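PDB 5NKZ: peroxin 22 from Pichia angusta, which binds the ubiquitin-conjugating enzyme Pex4p through its soluble domain and is probably involved in peroxisome biogenesis. Local coordinates for residues C[35-40]-C[58-63]; C[63-68]-C[79-84]; C[89-94]-C[104-109]; C[29-34]-C[98-103]. One frame throughout, in Å; residues are numbered along the deposited sequence.

Contact 1: residues C[35-40]-C[58-63]; sequences VLTQKD and ILHPSV
I58 carries the parallel pairing of strand 55-59 with strand 32-36 toward its end: its O accepts the N-H of L36 at 3.0 Å, and its side chain shares a sheet face with that of V35, I58 CD1 standing 4.0 Å from V35 CG1. These strands and helix 46-51 between them form a beta-alpha-beta unit, met here where both strands run out into loops at their C-terminal ends. L59 lies on the other face beside L36, a looser touch (L59 CD2 to L36 CB, 4.3 Å), and F68 of helix 65-71 packs on both. H60 N then gives an almost straight bond (171°) to L36 O at 3.1 Å. The H60 ring, its CG anti to the backbone N (chi1 -155°), comes across the side chain of T37. T37 CG2 lies over one ring face, 4.0 Å from the centroid of H60, as a CH-pi contact, while P61 CD sits over the opposite face and H60 NE2 is hydrogen-bonded to E87. T37 also uses its hydroxyl: OG1 donates to D40 OD2, meeting it from above the carboxylate plane, and accepts from D40 N in an ST motif. With an alanine in place of T37, the H60 ring would probably lose the methyl over that face and D40 N its acceptor. S62 OG receives a weak bond from Q38 N at 3.5 Å, with Q38 CG alongside. V63, whose N bonds back to H60 O, ends the turn with its CG2 methyl 3.4 Å from Q38 N.

Contact 2: residues C[63-68]-C[79-84]; sequences VDKSEF and HQVIQV
Q83 NE2 donates to V84 O at 2.7 Å within its own segment and weakly to V63 O at 3.3 Å across the contact. The other end of this amide, Q83 OE1, meets K65 N in a second weak bond, strongly bent at 116°. K65 CB lies against the same amide oxygen, 3.4 Å from Q83 OE1, with Q83 CB beside it. Q83 reaches these backbone atoms because CG stands anti to its backbone N and the chain then bends at chi2 (61°), carrying the amide to the start of helix 65-71. There D64 is the N-cap. Its OD2 takes E67 N on the anti lone pair at 2.9 Å and S66 OG on the syn lone pair, so two donors grip one carboxylate oxygen. The elements belong to the beta-alpha-beta unit of strand 55-59, helix 65-71 and strand 81-83, and the helix lies on the sheet face that carries V81 and Q83. K65 passes across V81, K65 CG lying 3.9 Å from V81 CG1, and its NZ ends at a hydrogen bond to S78 O. One turn along, F68 CE1 approaches V81 CG2 obliquely at 4.2 Å, and the F68 ring also meets those of F44 and F72. On the strand itself, Q83 N is hydrogen-bonded to an acidic side chain of the neighbouring Pex4p chain.

Contact 3: residues C[89-94]-C[104-109]; sequences SIFHVL and ITLGNL
I104 CD1 is the methyl that enters the interior side of this contact: it lies 4.0 Å from I90 CG2 of helix 87-97, with L94, modelled in two conformers, nearby. I104 extends its chain to the helix with CG1 anti to the backbone N (chi1 163°), and V35 of strand 32-36 packs on I90, L94 and I104 alike, so this buried part sits between helix and sheet. I104 CD1 also approaches F91 CE1 at 4.4 Å, which links it to the outer part. There the F91 ring reaches out to the loop that follows strand 101-103, and the loop closes on it just as tightly. L106 CD2 meets the rim of that ring in its plane, 3.9 Å from F91 CE1. L109 approaches head-on from the loop and sets CD2 3.8 Å from F91 CZ, obliquely to the ring. L106 is exposed and L109 partly so; the solvent side of the contact is thus formed by the leucines of the loop, while F91 itself is buried. Every touch between helix and loop is carbon on carbon. With no polar bond to set a direction, the loop is held against the helix by shape and by exclusion of water.

Contact 4: residues C[29-34]-C[98-103]; sequences GQSVSL and SSNINL
The centre of a parallel Rossmann-like sheet, where strand 32-36 lies beside strand 101-103, pairs V32 with I101, S33 with N102 and L34 with L103. The strand directions differ by only 11°. Three backbone bonds hold the register: I101 N to S31 O at 2.9 Å, S33 N to I101 O at 2.8 Å and L103 N to S33 O at 2.9 Å. On the face carrying V32 and L103 the side chains are apolar. V32 divides its two methyls, CG2 lying 3.7 Å from I101 CD1 and CG1 equally near L103 CD1, while L34 CD1 leans on L103 CB. The face of S33 and N102 is polar, although L94 of helix 87-97 packs on both. N102 turns its CG beside its own backbone N (chi1 -69°), which brings the amide back along the strand. Its ND2 bonds S99 O at 2.9 Å from above the carbonyl plane, and also D122 O, so one amide ties the turn before strand 101-103 to the chain beyond it. A leucine in its place would probably leave S99 O and D122 O without this donor and the turn freer to shift. S99 is gripped a second time, its OG hydrogen-bonded to S33 OG at 2.8 Å.

In the fold
All four contacts are largely buried, but their chemistry follows their place. Contacts 1 and 4 share strand 32-36 and rest on parallel backbone pairing, on opposite sides of the chain's centre, each adding side-chain polar bonds near a strand end. Contacts 2 and 3 set helices from opposite faces against the sheet or the loop leaving it: contact 2 mixes weak amide bonds with apolar packing, whereas contact 3 is wholly apolar. L94 of contact 3 packs on I58 of contact 1 and S33 of contact 4, and D40 OD1 bonds T105 OG1 between contacts 1 and 3. Contact 2 lies at the sheet edge that faces Pex4p, about 17 Å from contact 4 between centres.

Contact 1: residues C[35-40]-C[58-63]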
loop_
_atom_site.group_PDB
_atom_site.type_symbol
_atom_site.label_atom_id
_atom_site.label_comp_id
_atom_site.label_asym_id
_atom_site.label_seq_id
_atom_site.Cartn_x
_atom_site.Cartn_y
_atom_site.Cartn_z
ATOM N N VAL C 35 9.464 18.154 -1.078
ATOM C CA VAL C 35 10.755 17.529 -0.797
ATOM C C VAL C 35 11.697 18.562 -0.260
ATOM O O VAL C 35 11.962 19.598 -0.909
ATOM C CB VAL C 35 11.376 16.640 -1.959
ATOM C CG1 VAL C 35 10.296 16.158 -2.924
ATOM C CG2 VAL C 35 12.518 17.311 -2.735
ATOM N N LEU C 36 12.197 18.237 0.933
ATOM C CA LEU C 36 13.076 19.100 1.714
ATOM C C LEU C 36 14.486 18.520 1.789
ATOM O O LEU C 36 14.696 17.482 2.395
ATOM C CB LEU C 36 12.518 19.292 3.138
ATOM C CG LEU C 36 11.079 19.830 3.252
ATOM C CD1 LEU C 36 10.568 19.794 4.690
ATOM C CD2 LEU C 36 10.987 21.217 2.641
ATOM N N THR C 37 15.430 19.186 1.137
ATOM C CA THR C 37 16.844 19.107 1.503
ATOM C C THR C 37 17.110 19.978 2.737
ATOM O O THR C 37 16.315 20.823 3.077
ATOM C CB THR C 37 17.732 19.636 0.353
ATOM O OG1 THR C 37 17.354 20.987 0.025
ATOM C CG2 THR C 37 17.578 18.780 -0.873
ATOM N N GLN C 38 18.253 19.746 3.387
ATOM C CA GLN C 38 18.882 20.688 4.323
ATOM C C GLN C 38 18.576 22.170 4.048
ATOM O O GLN C 38 18.077 22.864 4.920
ATOM C CB GLN C 38 20.400 20.463 4.284
ATOM C CG GLN C 38 20.846 19.363 5.208
ATOM C CD GLN C 38 21.449 19.863 6.512
ATOM O OE1 GLN C 38 21.081 20.933 7.027
ATOM N NE2 GLN C 38 22.380 19.080 7.064
ATOM N N LYS C 39 18.794 22.620 2.821
ATOM C CA LYS C 39 18.657 24.017 2.459
ATOM C C LYS C 39 17.198 24.360 2.382
ATOM O O LYS C 39 16.752 25.289 3.015
ATOM C CB LYS C 39 19.336 24.319 1.123
ATOM C CG LYS C 39 20.866 24.199 1.181
ATOM C CD LYS C 39 21.379 22.757 1.024
ATOM C CE LYS C 39 22.702 22.617 0.263
ATOM N NZ LYS C 39 22.598 21.466 -0.687
ATOM N N ASP C 40 16.422 23.582 1.654
ATOM C CA ASP C 40 14.976 23.854 1.538
ATOM C C ASP C 40 14.256 24.014 2.882
ATOM O O ASP C 40 13.268 24.712 2.985
ATOM C CB ASP C 40 14.324 22.743 0.730
ATOM C CG ASP C 40 14.745 22.765 -0.732
ATOM O OD1 ASP C 40 14.692 23.858 -1.356
ATOM O OD2 ASP C 40 15.129 21.688 -1.258
ATOM N N ILE C 58 8.902 14.740 1.976
ATOM C CA ILE C 58 9.920 13.782 1.625
ATOM C C ILE C 58 11.302 14.345 1.989
ATOM O O ILE C 58 11.782 15.303 1.374
ATOM C CB ILE C 58 9.779 13.442 0.107
ATOM C CG1 ILE C 58 8.324 13.019 -0.179
ATOM C CG2 ILE C 58 10.763 12.346 -0.340
ATOM C CD1 ILE C 58 7.926 13.160 -1.623
ATOM N N LEU C 59 11.959 13.747 2.973
ATOM C CA LEU C 59 13.291 14.235 3.381
ATOM C C LEU C 59 14.411 13.621 2.547
ATOM O O LEU C 59 14.467 12.400 2.340
ATOM C CB LEU C 59 13.553 13.978 4.870
ATOM C CG LEU C 59 12.394 14.431 5.769
ATOM C CD1 LEU C 59 12.522 13.749 7.119
ATOM C CD2 LEU C 59 12.321 15.948 5.893
ATOM N N HIS C 60 15.292 14.489 2.070
ATOM C CA HIS C 60 16.592 14.105 1.530
ATOM C C HIS C 60 17.286 13.183 2.541
ATOM O O HIS C 60 16.972 13.232 3.737
ATOM C CB HIS C 60 17.421 15.380 1.338
ATOM C CG HIS C 60 18.491 15.288 0.301
ATOM N ND1 HIS C 60 19.827 15.415 0.607
ATOM C CD2 HIS C 60 18.423 15.151 -1.045
ATOM C CE1 HIS C 60 20.543 15.322 -0.499
ATOM N NE2 HIS C 60 19.716 15.155 -1.518
ATOM N N PRO C 61 18.213 12.329 2.067
ATOM C CA PRO C 61 19.057 11.565 2.993
ATOM C C PRO C 61 19.771 12.463 4.006
ATOM O O PRO C 61 19.931 12.062 5.152
ATOM C CB PRO C 61 20.089 10.895 2.073
ATOM C CG PRO C 61 19.448 10.837 0.743
ATOM C CD PRO C 61 18.481 11.964 0.661
ATOM N N SER C 62 20.178 13.658 3.577
ATOM C CA SER C 62 20.870 14.637 4.449
ATOM C C SER C 62 20.080 14.993 5.701
ATOM O O SER C 62 20.679 15.283 6.723
ATOM C CB SER C 62 21.157 15.948 3.709
ATOM O OG SER C 62 19.981 16.748 3.666
ATOM N N VAL C 63 18.751 14.988 5.598
ATOM C CA VAL C 63 17.864 15.315 6.715
ATOM C C VAL C 63 17.352 14.061 7.420
ATOM O O VAL C 63 16.584 13.297 6.829
ATOM C CB VAL C 63 16.642 16.123 6.222
ATOM C CG1 VAL C 63 15.738 16.516 7.384
ATOM C CG2 VAL C 63 17.109 17.335 5.417
#

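Contact 2: residues C[63-68]-C[79-84]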
loop_
_atom_site.group_PDB
_atom_site.type_symbol
_atom_site.label_atom_id
_atom_site.label_comp_id
_atom_site.label_asym_id
_atom_site.label_seq_id
_atom_site.Cartn_x
_atom_site.Cartn_y
_atom_site.Cartn_z
ATOM N N VAL C 63 18.751 14.988 5.598
ATOM C CA VAL C 63 17.864 15.315 6.715
ATOM C C VAL C 63 17.352 14.061 7.420
ATOM O O VAL C 63 16.584 13.297 6.829
ATOM C CB VAL C 63 16.642 16.123 6.222
ATOM C CG1 VAL C 63 15.738 16.516 7.384
ATOM C CG2 VAL C 63 17.109 17.335 5.417
ATOM N N ASP C 64 17.758 13.876 8.679
ATOM C CA ASP C 64 17.247 12.789 9.515
ATOM C C ASP C 64 15.793 13.020 9.920
ATOM O O ASP C 64 15.420 14.110 10.339
ATOM C CB ASP C 64 18.090 12.627 10.782
ATOM C CG ASP C 64 17.554 11.519 11.702
ATOM O OD1 ASP C 64 17.828 10.325 11.430
ATOM O OD2 ASP C 64 16.839 11.843 12.689
ATOM N N LYS C 65 14.981 11.984 9.817
ATOM C CA LYS C 65 13.559 12.106 10.079
ATOM C C LYS C 65 13.313 12.438 11.525
ATOM O O LYS C 65 12.625 13.405 11.808
ATOM C CB LYS C 65 12.784 10.838 9.665
ATOM C CG LYS C 65 11.248 10.933 9.683
ATOM C CD LYS C 65 10.596 9.619 10.038
ATOM C CE LYS C 65 9.076 9.679 10.126
ATOM N NZ LYS C 65 8.542 9.548 8.765
ATOM N N SER C 66 13.874 11.673 12.448
ATOM C CA SER C 66 13.467 11.831 13.842
ATOM C C SER C 66 13.946 13.181 14.465
ATOM O O SER C 66 13.289 13.725 15.366
ATOM C CB SER C 66 13.879 10.608 14.672
ATOM O OG SER C 66 15.240 10.696 15.042
ATOM N N GLU C 67 15.062 13.725 13.967
ATOM C CA GLU C 67 15.550 15.036 14.428
ATOM C C GLU C 67 14.664 16.109 13.850
ATOM O O GLU C 67 14.266 16.991 14.583
ATOM C CB GLU C 67 17.060 15.202 14.234
ATOM C CG GLU C 67 17.546 16.286 13.291
ATOM C CD GLU C 67 18.917 15.936 12.668
ATOM O OE1 GLU C 67 19.720 15.196 13.310
ATOM O OE2 GLU C 67 19.207 16.389 11.513
ATOM N N PHE C 68 14.289 15.996 12.580
ATOM C CA PHE C 68 13.320 16.902 11.940
ATOM C C PHE C 68 11.993 16.991 12.697
ATOM O O PHE C 68 11.397 18.079 12.827
ATOM C CB PHE C 68 13.066 16.470 10.494
ATOM C CG PHE C 68 11.940 17.208 9.796
ATOM C CD1 PHE C 68 10.634 16.734 9.880
ATOM C CD2 PHE C 68 12.181 18.336 9.010
ATOM C CE1 PHE C 68 9.580 17.387 9.227
ATOM C CE2 PHE C 68 11.129 18.977 8.337
ATOM C CZ PHE C 68 9.822 18.523 8.458
ATOM N N HIS C 79 3.583 10.016 9.991
ATOM C CA HIS C 79 3.219 9.275 8.781
ATOM C C HIS C 79 3.267 10.108 7.520
ATOM O O HIS C 79 3.564 9.579 6.459
ATOM C CB HIS C 79 1.834 8.659 8.910
ATOM C CG HIS C 79 0.722 9.668 8.931
ATOM N ND1 HIS C 79 0.264 10.262 10.097
ATOM C CD2 HIS C 79 -0.029 10.180 7.924
ATOM C CE1 HIS C 79 -0.722 11.090 9.802
ATOM N NE2 HIS C 79 -0.920 11.061 8.494
ATOM N N GLN C 80 2.984 11.408 7.647
ATOM C CA GLN C 80 3.006 12.338 6.522
ATOM C C GLN C 80 4.412 12.658 6.053
ATOM O O GLN C 80 4.556 13.341 5.051
ATOM C CB GLN C 80 2.353 13.678 6.872
ATOM C CG GLN C 80 0.858 13.654 7.140
ATOM C CD GLN C 80 0.297 15.066 7.394
ATOM O OE1 GLN C 80 -0.532 15.288 8.283
ATOM N NE2 GLN C 80 0.767 16.037 6.620
ATOM N N VAL C 81 5.434 12.211 6.778
ATOM C CA VAL C 81 6.836 12.506 6.483
ATOM C C VAL C 81 7.539 11.227 6.043
ATOM O O VAL C 81 7.362 10.208 6.674
ATOM C CB VAL C 81 7.534 13.099 7.745
ATOM C CG1 VAL C 81 9.038 13.302 7.524
ATOM C CG2 VAL C 81 6.873 14.419 8.120
ATOM N N ILE C 82 8.361 11.285 4.997
ATOM C CA ILE C 82 8.951 10.068 4.396
ATOM C C ILE C 82 10.473 10.180 4.273
ATOM O O ILE C 82 11.004 10.939 3.468
ATOM C CB ILE C 82 8.264 9.764 3.054
ATOM C CG1 ILE C 82 6.867 9.164 3.302
ATOM C CG2 ILE C 82 9.065 8.778 2.238
ATOM C CD1 ILE C 82 5.877 9.467 2.201
ATOM N N GLN C 83 11.164 9.423 5.113
ATOM C CA GLN C 83 12.627 9.370 5.115
ATOM C C GLN C 83 13.086 8.539 3.942
ATOM O O GLN C 83 12.785 7.366 3.861
ATOM C CB GLN C 83 13.169 8.714 6.400
ATOM C CG GLN C 83 14.688 8.635 6.476
ATOM C CD GLN C 83 15.302 10.005 6.447
ATOM O OE1 GLN C 83 15.367 10.650 7.459
ATOM N NE2 GLN C 83 15.705 10.469 5.282
ATOM N N VAL C 84 13.835 9.171 3.059
ATOM C CA VAL C 84 14.430 8.545 1.915
ATOM C C VAL C 84 15.932 8.458 2.201
ATOM O O VAL C 84 16.461 9.255 2.976
ATOM C CB VAL C 84 14.073 9.372 0.665
ATOM C CG1 VAL C 84 15.259 9.617 -0.259
ATOM C CG2 VAL C 84 12.877 8.760 -0.056
#

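Contact 3: residues C[89-94]-C[104-109]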
loop_
_atom_site.group_PDB
_atom_site.type_symbol
_atom_site.label_atom_id
_atom_site.label_comp_id
_atom_site.label_asym_id
_atom_site.label_seq_id
_atom_site.Cartn_x
_atom_site.Cartn_y
_atom_site.Cartn_z
ATOM N N SER C 89 15.714 7.620 -4.971
ATOM C CA SER C 89 14.471 7.234 -4.306
ATOM C C SER C 89 13.437 8.337 -4.266
ATOM O O SER C 89 12.237 8.038 -4.274
ATOM C CB SER C 89 14.727 6.762 -2.890
ATOM O OG SER C 89 15.838 5.910 -2.886
ATOM N N ILE C 90 13.894 9.605 -4.209
ATOM C CA ILE C 90 12.984 10.762 -4.146
ATOM C C ILE C 90 11.958 10.630 -5.252
ATOM O O ILE C 90 10.755 10.582 -4.989
ATOM C CB ILE C 90 13.734 12.108 -4.240
ATOM C CG1 ILE C 90 14.561 12.352 -2.972
ATOM C CG2 ILE C 90 12.777 13.286 -4.448
ATOM C CD1 ILE C 90 15.712 13.327 -3.211
ATOM N N PHE C 91 12.463 10.481 -6.478
ATOM C CA PHE C 91 11.626 10.494 -7.686
ATOM C C PHE C 91 10.663 9.318 -7.687
ATOM O O PHE C 91 9.518 9.467 -8.079
ATOM C CB PHE C 91 12.481 10.496 -8.949
ATOM C CG PHE C 91 13.568 11.533 -8.930
ATOM C CD1 PHE C 91 13.258 12.879 -9.117
ATOM C CD2 PHE C 91 14.902 11.175 -8.693
ATOM C CE1 PHE C 91 14.246 13.840 -9.093
ATOM C CE2 PHE C 91 15.901 12.151 -8.666
ATOM C CZ PHE C 91 15.568 13.485 -8.870
ATOM N N HIS C 92 11.101 8.166 -7.194
ATOM C CA HIS C 92 10.184 7.034 -7.086
ATOM C C HIS C 92 9.099 7.313 -6.072
ATOM O O HIS C 92 7.931 6.975 -6.299
ATOM C CB HIS C 92 10.931 5.726 -6.759
ATOM C CG HIS C 92 11.987 5.408 -7.766
ATOM N ND1 HIS C 92 13.310 5.201 -7.421
ATOM C CD2 HIS C 92 11.925 5.351 -9.119
ATOM C CE1 HIS C 92 14.014 5.003 -8.517
ATOM N NE2 HIS C 92 13.197 5.080 -9.557
ATOM N N VAL C 93 9.478 7.945 -4.966
ATOM C CA VAL C 93 8.505 8.299 -3.948
ATOM C C VAL C 93 7.491 9.330 -4.482
ATOM O O VAL C 93 6.287 9.207 -4.241
ATOM C CB VAL C 93 9.185 8.792 -2.656
ATOM C CG1 VAL C 93 8.135 9.261 -1.642
ATOM C CG2 VAL C 93 10.047 7.693 -2.048
ATOM N N LEU C 94 7.976 10.315 -5.230
ATOM C CA LEU C 94 7.098 11.307 -5.834
ATOM C C LEU C 94 6.117 10.643 -6.794
ATOM O O LEU C 94 4.904 10.888 -6.727
ATOM C CB LEU C 94 7.911 12.368 -6.581
ATOM C CG LEU C 94 8.671 13.374 -5.719
ATOM C CD1 LEU C 94 9.483 14.352 -6.556
ATOM C CD2 LEU C 94 7.675 14.111 -4.841
ATOM N N ILE C 104 9.943 20.858 -5.236
ATOM C CA ILE C 104 11.267 20.269 -5.135
ATOM C C ILE C 104 12.266 21.190 -5.829
ATOM O O ILE C 104 12.046 21.560 -6.991
ATOM C CB ILE C 104 11.262 18.830 -5.773
ATOM C CG1 ILE C 104 12.694 18.338 -6.063
ATOM C CG2 ILE C 104 10.383 18.755 -7.039
ATOM C CD1 ILE C 104 12.852 16.835 -6.247
ATOM N N THR C 105 13.324 21.606 -5.142
ATOM C CA THR C 105 14.383 22.338 -5.844
ATOM C C THR C 105 15.353 21.275 -6.301
ATOM O O THR C 105 16.062 20.684 -5.475
ATOM C CB THR C 105 15.135 23.363 -4.978
ATOM O OG1 THR C 105 15.483 22.743 -3.750
ATOM C CG2 THR C 105 14.294 24.574 -4.685
ATOM N N LEU C 106 15.370 21.025 -7.608
ATOM C CA LEU C 106 16.293 20.055 -8.191
ATOM C C LEU C 106 17.721 20.559 -8.075
ATOM O O LEU C 106 18.627 19.763 -7.845
ATOM C CB LEU C 106 15.949 19.761 -9.654
ATOM C CG LEU C 106 14.566 19.142 -9.930
ATOM C CD1 LEU C 106 14.096 19.342 -11.371
ATOM C CD2 LEU C 106 14.573 17.678 -9.583
ATOM N N GLY C 107 17.916 21.878 -8.203
ATOM C CA GLY C 107 19.217 22.526 -7.993
ATOM C C GLY C 107 19.908 22.260 -6.664
ATOM O O GLY C 107 21.119 22.462 -6.545
ATOM N N ASN C 108 19.147 21.831 -5.653
ATOM C CA ASN C 108 19.714 21.478 -4.340
ATOM C C ASN C 108 20.086 20.014 -4.176
ATOM O O ASN C 108 20.463 19.613 -3.082
ATOM C CB ASN C 108 18.740 21.857 -3.228
ATOM C CG ASN C 108 18.612 23.347 -3.047
ATOM O OD1 ASN C 108 17.622 23.824 -2.475
ATOM N ND2 ASN C 108 19.603 24.101 -3.519
ATOM N N LEU C 109 19.968 19.224 -5.239
ATOM C CA LEU C 109 20.457 17.848 -5.220
ATOM C C LEU C 109 21.946 17.811 -5.593
ATOM O O LEU C 109 22.444 18.751 -6.190
ATOM C CB LEU C 109 19.593 16.970 -6.150
ATOM C CG LEU C 109 18.203 16.457 -5.681
ATOM C CD1 LEU C 109 17.524 17.360 -4.655
ATOM C CD2 LEU C 109 17.246 16.223 -6.839
#

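Contact 4: residues C[29-34]-C[98-103]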
loop_
_atom_site.group_PDB
_atom_site.type_symbol
_atom_site.label_atom_id
_atom_site.label_comp_id
_atom_site.label_asym_id
_atom_site.label_seq_id
_atom_site.Cartn_x
_atom_site.Cartn_y
_atom_site.Cartn_z
ATOM N N GLY C 29 -9.146 19.375 -0.100
ATOM C CA GLY C 29 -8.242 18.417 -0.813
ATOM C C GLY C 29 -7.351 19.177 -1.760
ATOM O O GLY C 29 -7.811 19.673 -2.769
ATOM N N GLN C 30 -6.066 19.275 -1.438
ATOM C CA GLN C 30 -5.145 20.185 -2.134
ATOM C C GLN C 30 -3.766 19.494 -2.172
ATOM O O GLN C 30 -2.848 19.922 -1.458
ATOM C CB GLN C 30 -5.113 21.543 -1.339
ATOM C CG GLN C 30 -4.231 22.702 -1.853
ATOM C CD GLN C 30 -3.541 23.507 -0.724
ATOM O OE1 GLN C 30 -2.688 24.381 -0.961
ATOM N NE2 GLN C 30 -3.914 23.211 0.506
ATOM N N SER C 31 -3.594 18.429 -2.969
ATOM C CA SER C 31 -2.475 17.426 -2.739
ATOM C C SER C 31 -1.067 17.899 -3.069
ATOM O O SER C 31 -0.819 18.199 -4.202
ATOM C CB SER C 31 -2.734 16.156 -3.567
ATOM O OG SER C 31 -3.780 15.391 -2.998
ATOM N N VAL C 32 -0.154 17.951 -2.110
ATOM C CA VAL C 32 1.175 18.488 -2.365
ATOM C C VAL C 32 2.241 17.550 -1.802
ATOM O O VAL C 32 2.140 17.080 -0.647
ATOM C CB VAL C 32 1.349 19.922 -1.747
ATOM C CG1 VAL C 32 2.742 20.529 -2.038
ATOM C CG2 VAL C 32 0.194 20.828 -2.146
ATOM N N SER C 33 3.248 17.273 -2.633
ATOM C CA SER C 33 4.441 16.562 -2.188
ATOM C C SER C 33 5.546 17.583 -1.977
ATOM O O SER C 33 5.882 18.334 -2.890
ATOM C CB SER C 33 4.885 15.469 -3.201
ATOM O OG SER C 33 4.027 14.325 -3.187
ATOM N N LEU C 34 6.137 17.607 -0.795
ATOM C CA LEU C 34 7.152 18.596 -0.506
ATOM C C LEU C 34 8.468 17.937 -0.237
ATOM O O LEU C 34 8.585 17.226 0.758
ATOM C CB LEU C 34 6.706 19.413 0.727
ATOM C CG LEU C 34 7.638 20.514 1.255
ATOM C CD1 LEU C 34 8.021 21.468 0.128
ATOM C CD2 LEU C 34 6.957 21.225 2.417
ATOM N N SER C 98 2.195 10.524 -6.448
ATOM C CA SER C 98 1.444 11.255 -7.487
ATOM C C SER C 98 0.610 12.427 -6.952
ATOM O O SER C 98 -0.591 12.513 -7.231
ATOM C CB SER C 98 0.543 10.315 -8.285
ATOM O OG SER C 98 1.353 9.362 -8.893
ATOM N N SER C 99 1.241 13.330 -6.206
ATOM C CA SER C 99 0.511 14.488 -5.718
ATOM C C SER C 99 0.229 15.458 -6.870
ATOM O O SER C 99 0.964 15.512 -7.855
ATOM C CB SER C 99 1.274 15.162 -4.595
ATOM O OG SER C 99 1.252 14.348 -3.446
ATOM N N ASN C 100 -0.881 16.182 -6.752
ATOM C CA ASN C 100 -1.265 17.246 -7.697
ATOM C C ASN C 100 -0.185 18.318 -7.856
ATOM O O ASN C 100 -0.020 18.849 -8.954
ATOM C CB ASN C 100 -2.523 17.969 -7.221
ATOM C CG ASN C 100 -3.775 17.103 -7.277
ATOM O OD1 ASN C 100 -3.779 15.949 -6.901
ATOM N ND2 ASN C 100 -4.854 17.681 -7.735
ATOM N N ILE C 101 0.500 18.671 -6.754
ATOM C CA ILE C 101 1.551 19.700 -6.738
ATOM C C ILE C 101 2.856 19.102 -6.229
ATOM O O ILE C 101 2.866 18.379 -5.229
ATOM C CB ILE C 101 1.135 20.944 -5.881
ATOM C CG1 ILE C 101 -0.167 21.594 -6.434
ATOM C CG2 ILE C 101 2.250 21.993 -5.835
ATOM C CD1 ILE C 101 -1.289 21.775 -5.418
ATOM N N ASN C 102 3.956 19.407 -6.889
ATOM C CA ASN C 102 5.190 18.744 -6.534
ATOM C C ASN C 102 6.236 19.807 -6.382
ATOM O O ASN C 102 6.648 20.404 -7.360
ATOM C CB ASN C 102 5.585 17.636 -7.563
ATOM C CG ASN C 102 4.650 16.415 -7.530
ATOM O OD1 ASN C 102 4.842 15.486 -6.720
ATOM N ND2 ASN C 102 3.639 16.411 -8.394
ATOM N N LEU C 103 6.620 20.071 -5.143
ATOM C CA LEU C 103 7.606 21.089 -4.823
ATOM C C LEU C 103 8.923 20.452 -4.489
ATOM O O LEU C 103 9.014 19.663 -3.537
ATOM C CB LEU C 103 7.166 21.907 -3.628
ATOM C CG LEU C 103 5.773 22.482 -3.719
ATOM C CD1 LEU C 103 5.471 23.073 -2.348
ATOM C CD2 LEU C 103 5.698 23.503 -4.853
#